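Local atomic coordinates of transglutaminase-like enzymes, putative cysteine protease (PDB entry 3ISR), a protein that is probably a cysteine protease or related hydrolase of the transglutaminase-like superfamily. Residues I189-T203 and H215-I228. Residues are numbered along the deposited sequence; the frame is centred on the assembly and turned at random.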
loop_
_atom_site.group_PDB
_atom_site.type_symbol
_atom_site.label_atom_id
_atom_site.label_comp_id
_atom_site.label_asym_id
_atom_site.label_seq_id
_atom_site.Cartn_x
_atom_site.Cartn_y
_atom_site.Cartn_z
ATOM N N ILE B 189 16.008 -8.028 -7.732
ATOM C CA ILE B 189 16.844 -6.867 -7.359
ATOM C C ILE B 189 16.537 -6.445 -5.931
ATOM O O ILE B 189 17.452 -6.262 -5.119
ATOM C CB ILE B 189 16.601 -5.673 -8.299
ATOM C CG1 ILE B 189 17.147 -5.970 -9.694
ATOM C CG2 ILE B 189 17.287 -4.406 -7.758
ATOM C CD1 ILE B 189 16.518 -5.100 -10.772
ATOM N N ALA B 190 15.252 -6.321 -5.606
ATOM C CA ALA B 190 14.884 -5.870 -4.265
ATOM C C ALA B 190 15.396 -6.817 -3.204
ATOM O O ALA B 190 15.908 -6.378 -2.190
ATOM C CB ALA B 190 13.360 -5.699 -4.129
ATOM N N LEU B 191 15.226 -8.116 -3.428
ATOM C CA LEU B 191 15.670 -9.105 -2.445
ATOM C C LEU B 191 17.183 -9.141 -2.304
ATOM O O LEU B 191 17.692 -9.279 -1.195
ATOM C CB LEU B 191 15.080 -10.489 -2.769
ATOM C CG LEU B 191 13.551 -10.609 -2.614
ATOM C CD1 LEU B 191 13.048 -11.889 -3.283
ATOM C CD2 LEU B 191 13.106 -10.566 -1.127
ATOM N N CYS B 192 17.913 -8.980 -3.412
ATOM C CA CYS B 192 19.385 -8.860 -3.327
ATOM C C CYS B 192 19.812 -7.658 -2.505
ATOM O O CYS B 192 20.627 -7.776 -1.595
ATOM C CB CYS B 192 20.005 -8.693 -4.699
ATOM S SG CYS B 192 20.089 -10.197 -5.649
ATOM N N ARG B 193 19.285 -6.482 -2.848
ATOM C CA ARG B 193 19.661 -5.285 -2.106
ATOM C C ARG B 193 19.290 -5.395 -0.632
ATOM O O ARG B 193 19.993 -4.860 0.233
ATOM C CB ARG B 193 18.995 -4.042 -2.695
ATOM C CG ARG B 193 19.483 -3.708 -4.086
ATOM C CD ARG B 193 18.921 -2.357 -4.540
ATOM N NE ARG B 193 19.258 -2.140 -5.951
ATOM C CZ ARG B 193 18.484 -1.496 -6.810
ATOM N NH1 ARG B 193 17.332 -0.952 -6.386
ATOM N NH2 ARG B 193 18.859 -1.406 -8.087
ATOM N N ALA B 194 18.184 -6.073 -0.346
ATOM C CA ALA B 194 17.730 -6.226 1.047
ATOM C C ALA B 194 18.773 -6.982 1.863
ATOM O O ALA B 194 18.866 -6.818 3.090
ATOM C CB ALA B 194 16.383 -6.953 1.066
ATOM N N LEU B 195 19.557 -7.811 1.173
ATOM C CA LEU B 195 20.650 -8.598 1.779
ATOM C C LEU B 195 22.036 -7.977 1.581
ATOM O O LEU B 195 23.058 -8.658 1.745
ATOM C CB LEU B 195 20.646 -10.039 1.226
ATOM C CG LEU B 195 19.379 -10.859 1.508
ATOM C CD1 LEU B 195 19.277 -12.059 0.563
ATOM C CD2 LEU B 195 19.299 -11.282 2.977
ATOM N N SER B 196 22.071 -6.689 1.239
ATOM C CA SER B 196 23.329 -5.942 1.018
ATOM C C SER B 196 24.156 -6.484 -0.151
ATOM O O SER B 196 25.387 -6.505 -0.098
ATOM C CB SER B 196 24.193 -5.876 2.288
ATOM O OG SER B 196 23.424 -5.429 3.393
ATOM N N ILE B 197 23.480 -6.910 -1.212
ATOM C CA ILE B 197 24.172 -7.359 -2.423
ATOM C C ILE B 197 23.791 -6.366 -3.527
ATOM O O ILE B 197 22.603 -6.188 -3.797
ATOM C CB ILE B 197 23.720 -8.797 -2.807
ATOM C CG1 ILE B 197 24.041 -9.774 -1.678
ATOM C CG2 ILE B 197 24.384 -9.285 -4.129
ATOM C CD1 ILE B 197 23.266 -11.101 -1.788
ATOM N N PRO B 198 24.778 -5.699 -4.159
ATOM C CA PRO B 198 24.373 -4.735 -5.176
ATOM C C PRO B 198 23.690 -5.431 -6.346
ATOM O O PRO B 198 24.101 -6.518 -6.743
ATOM C CB PRO B 198 25.691 -4.074 -5.618
ATOM C CG PRO B 198 26.703 -4.434 -4.535
ATOM C CD PRO B 198 26.238 -5.757 -3.979
ATOM N N ALA B 199 22.627 -4.830 -6.874
ATOM C CA ALA B 199 21.917 -5.460 -8.002
ATOM C C ALA B 199 21.354 -4.401 -8.912
ATOM O O ALA B 199 21.024 -3.309 -8.451
ATOM C CB ALA B 199 20.810 -6.363 -7.498
ATOM N N ARG B 200 21.247 -4.710 -10.207
ATOM C CA ARG B 200 20.736 -3.732 -11.139
ATOM C C ARG B 200 19.817 -4.400 -12.174
ATOM O O ARG B 200 19.854 -5.614 -12.373
ATOM C CB ARG B 200 21.886 -2.982 -11.831
ATOM C CG ARG B 200 22.751 -3.895 -12.759
ATOM C CD ARG B 200 23.957 -3.146 -13.325
ATOM N NE ARG B 200 24.583 -3.929 -14.390
ATOM C CZ ARG B 200 25.737 -3.632 -14.972
ATOM N NH1 ARG B 200 26.431 -2.554 -14.607
ATOM N NH2 ARG B 200 26.204 -4.415 -15.939
ATOM N N TYR B 201 19.022 -3.574 -12.823
ATOM C CA TYR B 201 18.051 -4.006 -13.810
ATOM C C TYR B 201 18.717 -4.119 -15.189
ATOM O O TYR B 201 19.524 -3.267 -15.563
ATOM C CB TYR B 201 16.973 -2.933 -13.817
ATOM C CG TYR B 201 15.729 -3.195 -14.622
ATOM C CD1 TYR B 201 14.751 -4.066 -14.151
ATOM C CD2 TYR B 201 15.487 -2.488 -15.803
ATOM C CE1 TYR B 201 13.566 -4.264 -14.859
ATOM C CE2 TYR B 201 14.309 -2.687 -16.531
ATOM C CZ TYR B 201 13.361 -3.585 -16.038
ATOM O OH TYR B 201 12.184 -3.801 -16.707
ATOM N N PHE B 202 18.360 -5.166 -15.935
ATOM C CA PHE B 202 18.938 -5.441 -17.260
ATOM C C PHE B 202 17.783 -5.619 -18.253
ATOM O O PHE B 202 16.867 -6.394 -18.003
ATOM C CB PHE B 202 19.791 -6.724 -17.162
ATOM C CG PHE B 202 20.384 -7.209 -18.496
ATOM C CD1 PHE B 202 21.744 -7.109 -18.739
ATOM C CD2 PHE B 202 19.580 -7.791 -19.465
ATOM C CE1 PHE B 202 22.305 -7.571 -19.957
ATOM C CE2 PHE B 202 20.125 -8.259 -20.685
ATOM C CZ PHE B 202 21.497 -8.143 -20.913
ATOM N N THR B 203 17.818 -4.890 -19.363
ATOM C CA THR B 203 16.854 -5.126 -20.455
ATOM C C THR B 203 17.594 -5.560 -21.703
ATOM O O THR B 203 18.717 -5.127 -21.932
ATOM C CB THR B 203 16.004 -3.899 -20.775
ATOM O OG1 THR B 203 16.853 -2.790 -21.133
ATOM C CG2 THR B 203 15.182 -3.510 -19.545
ATOM N N HIS B 215 13.002 -8.223 -23.187
ATOM C CA HIS B 215 13.127 -9.050 -22.016
ATOM C C HIS B 215 13.770 -8.243 -20.914
ATOM O O HIS B 215 14.538 -7.328 -21.194
ATOM C CB HIS B 215 13.961 -10.296 -22.320
ATOM C CG HIS B 215 13.834 -11.360 -21.280
ATOM N ND1 HIS B 215 12.619 -11.899 -20.921
ATOM C CD2 HIS B 215 14.761 -11.978 -20.518
ATOM C CE1 HIS B 215 12.803 -12.812 -19.986
ATOM N NE2 HIS B 215 14.095 -12.878 -19.720
ATOM N N ALA B 216 13.439 -8.567 -19.677
ATOM C CA ALA B 216 14.058 -7.918 -18.519
ATOM C C ALA B 216 14.520 -8.956 -17.511
ATOM O O ALA B 216 13.799 -9.907 -17.236
ATOM C CB ALA B 216 13.055 -6.926 -17.857
ATOM N N CYS B 217 15.723 -8.771 -16.965
ATOM C CA CYS B 217 16.184 -9.575 -15.858
ATOM C C CYS B 217 17.099 -8.732 -14.976
ATOM O O CYS B 217 16.963 -7.505 -14.925
ATOM C CB CYS B 217 16.823 -10.874 -16.328
ATOM S SG CYS B 217 18.088 -10.645 -17.562
ATOM N N PHE B 218 17.990 -9.369 -14.234
ATOM C CA PHE B 218 18.818 -8.582 -13.330
ATOM C C PHE B 218 20.237 -9.115 -13.222
ATOM O O PHE B 218 20.512 -10.258 -13.625
ATOM C CB PHE B 218 18.143 -8.435 -11.951
ATOM C CG PHE B 218 18.185 -9.676 -11.085
ATOM C CD1 PHE B 218 19.150 -9.812 -10.086
ATOM C CD2 PHE B 218 17.223 -10.670 -11.216
ATOM C CE1 PHE B 218 19.174 -10.966 -9.273
ATOM C CE2 PHE B 218 17.242 -11.798 -10.433
ATOM C CZ PHE B 218 18.196 -11.947 -9.448
ATOM N N GLU B 219 21.133 -8.281 -12.694
ATOM C CA GLU B 219 22.513 -8.674 -12.479
ATOM C C GLU B 219 22.875 -8.321 -11.059
ATOM O O GLU B 219 22.405 -7.319 -10.540
ATOM C CB GLU B 219 23.446 -7.953 -13.456
ATOM C CG GLU B 219 23.203 -8.323 -14.943
ATOM C CD GLU B 219 24.018 -7.455 -15.892
ATOM O OE1 GLU B 219 23.997 -6.216 -15.729
ATOM O OE2 GLU B 219 24.681 -7.998 -16.809
ATOM N N ALA B 220 23.626 -9.197 -10.408
ATOM C CA ALA B 220 24.104 -8.945 -9.055
ATOM C C ALA B 220 25.610 -8.809 -9.106
ATOM O O ALA B 220 26.273 -9.514 -9.871
ATOM C CB ALA B 220 23.715 -10.089 -8.119
ATOM N N TYR B 221 26.162 -7.951 -8.254
ATOM C CA TYR B 221 27.602 -7.743 -8.270
ATOM C C TYR B 221 28.228 -8.666 -7.259
ATOM O O TYR B 221 28.078 -8.465 -6.046
ATOM C CB TYR B 221 27.933 -6.291 -7.957
ATOM C CG TYR B 221 29.365 -5.904 -8.210
ATOM C CD1 TYR B 221 29.808 -5.604 -9.509
ATOM C CD2 TYR B 221 30.271 -5.800 -7.160
ATOM C CE1 TYR B 221 31.135 -5.220 -9.757
ATOM C CE2 TYR B 221 31.606 -5.401 -7.400
ATOM C CZ TYR B 221 32.014 -5.111 -8.697
ATOM O OH TYR B 221 33.317 -4.719 -8.939
ATOM N N ILE B 222 28.915 -9.686 -7.764
ATOM C CA ILE B 222 29.425 -10.771 -6.939
ATOM C C ILE B 222 30.880 -11.007 -7.294
ATOM O O ILE B 222 31.205 -11.311 -8.452
ATOM C CB ILE B 222 28.667 -12.111 -7.186
ATOM C CG1 ILE B 222 27.150 -11.937 -7.010
ATOM C CG2 ILE B 222 29.213 -13.198 -6.249
ATOM C CD1 ILE B 222 26.331 -13.116 -7.528
ATOM N N GLY B 223 31.747 -10.860 -6.300
ATOM C CA GLY B 223 33.180 -11.095 -6.496
ATOM C C GLY B 223 33.772 -10.212 -7.573
ATOM O O GLY B 223 34.665 -10.637 -8.304
ATOM N N GLY B 224 33.279 -8.983 -7.680
ATOM C CA GLY B 224 33.865 -8.027 -8.615
ATOM C C GLY B 224 33.295 -8.055 -10.030
ATOM O O GLY B 224 33.758 -7.326 -10.905
ATOM N N ASN B 225 32.270 -8.873 -10.241
ATOM C CA ASN B 225 31.655 -9.008 -11.551
ATOM C C ASN B 225 30.157 -8.904 -11.464
ATOM O O ASN B 225 29.570 -9.424 -10.526
ATOM C CB ASN B 225 31.997 -10.370 -12.153
ATOM C CG ASN B 225 33.488 -10.546 -12.366
ATOM O OD1 ASN B 225 34.110 -11.415 -11.764
ATOM N ND2 ASN B 225 34.070 -9.709 -13.214
ATOM N N TRP B 226 29.538 -8.293 -12.474
ATOM C CA TRP B 226 28.075 -8.312 -12.593
ATOM C C TRP B 226 27.670 -9.669 -13.176
ATOM O O TRP B 226 28.076 -10.013 -14.297
ATOM C CB TRP B 226 27.592 -7.168 -13.492
ATOM C CG TRP B 226 27.716 -5.849 -12.860
ATOM C CD1 TRP B 226 28.670 -4.902 -13.110
ATOM C CD2 TRP B 226 26.869 -5.311 -11.826
ATOM N NE1 TRP B 226 28.463 -3.799 -12.299
ATOM C CE2 TRP B 226 27.365 -4.027 -11.506
ATOM C CE3 TRP B 226 25.735 -5.791 -11.153
ATOM C CZ2 TRP B 226 26.756 -3.200 -10.539
ATOM C CZ3 TRP B 226 25.129 -4.966 -10.172
ATOM C CH2 TRP B 226 25.649 -3.693 -9.880
ATOM N N ILE B 227 26.931 -10.458 -12.396
ATOM C CA ILE B 227 26.543 -11.791 -12.799
ATOM C C ILE B 227 25.058 -11.728 -13.127
ATOM O O ILE B 227 24.274 -11.252 -12.311
ATOM C CB ILE B 227 26.749 -12.820 -11.668
ATOM C CG1 ILE B 227 28.207 -12.825 -11.141
ATOM C CG2 ILE B 227 26.318 -14.227 -12.126
ATOM C CD1 ILE B 227 29.301 -13.151 -12.196
ATOM N N ILE B 228 24.684 -12.243 -14.293
ATOM C CA ILE B 228 23.301 -12.180 -14.747
ATOM C C ILE B 228 22.417 -13.306 -14.208
ATOM O O ILE B 228 22.855 -14.456 -14.078
ATOM C CB ILE B 228 23.228 -12.103 -16.298
ATOM C CG1 ILE B 228 21.829 -11.609 -16.721
ATOM C CG2 ILE B 228 23.601 -13.435 -16.949
ATOM C CD1 ILE B 228 21.839 -10.735 -17.962
#
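Arg200 lies across Trp226 and reaches Glu219 on the neighbouring strand. Its CB approaches the indole at CZ3 (4.1 Å), and CG passes over the same atom. CD sits over the six-membered ring, 3.6 Å from its centroid, a CH-pi contact. CG between the backbone N and carbonyl carbon (chi1 66°), with the chain extended beyond it, lays the guanidinium flat on the five-membered ring: CZ is 3.6 Å from that centroid, planes 10° apart, a cation-pi stack. NH1 lies over Trp226 NE1 (3.3 Å), stacked rather than hydrogen-bonded, since both nitrogens are donors. NE and NH2 turn edge-on to Glu219, both donating to OE1 (2.7 and 2.9 Å respectively) in a salt bridge. Glu219 OE2 lies near Phe202 CD1, while Ile228 CD1 covers one face of the Phe202 ring, 3.6 Å from its centroid. With an alanine replacing Arg200, the Glu219 carboxylate would probably lose this charge partner and one face of Trp226 its cover. Paired backbone bonds at Arg200–Glu219 and Phe202–Cys217 join the antiparallel strands of this hairpin. On the face of Ala199 and Tyr201, Ile189 CG1 from helix 181-194 packs on Phe218 CB (3.5 Å), with Cys192 SG beside the Phe218 ring. His215, hydrogen-bonded to Asp230, fits the family's catalytic His–Asp pair. The sheet thus has a largely apolar helix-facing side and, on its other side, a salt bridge whose cation is probably stabilised by the indole.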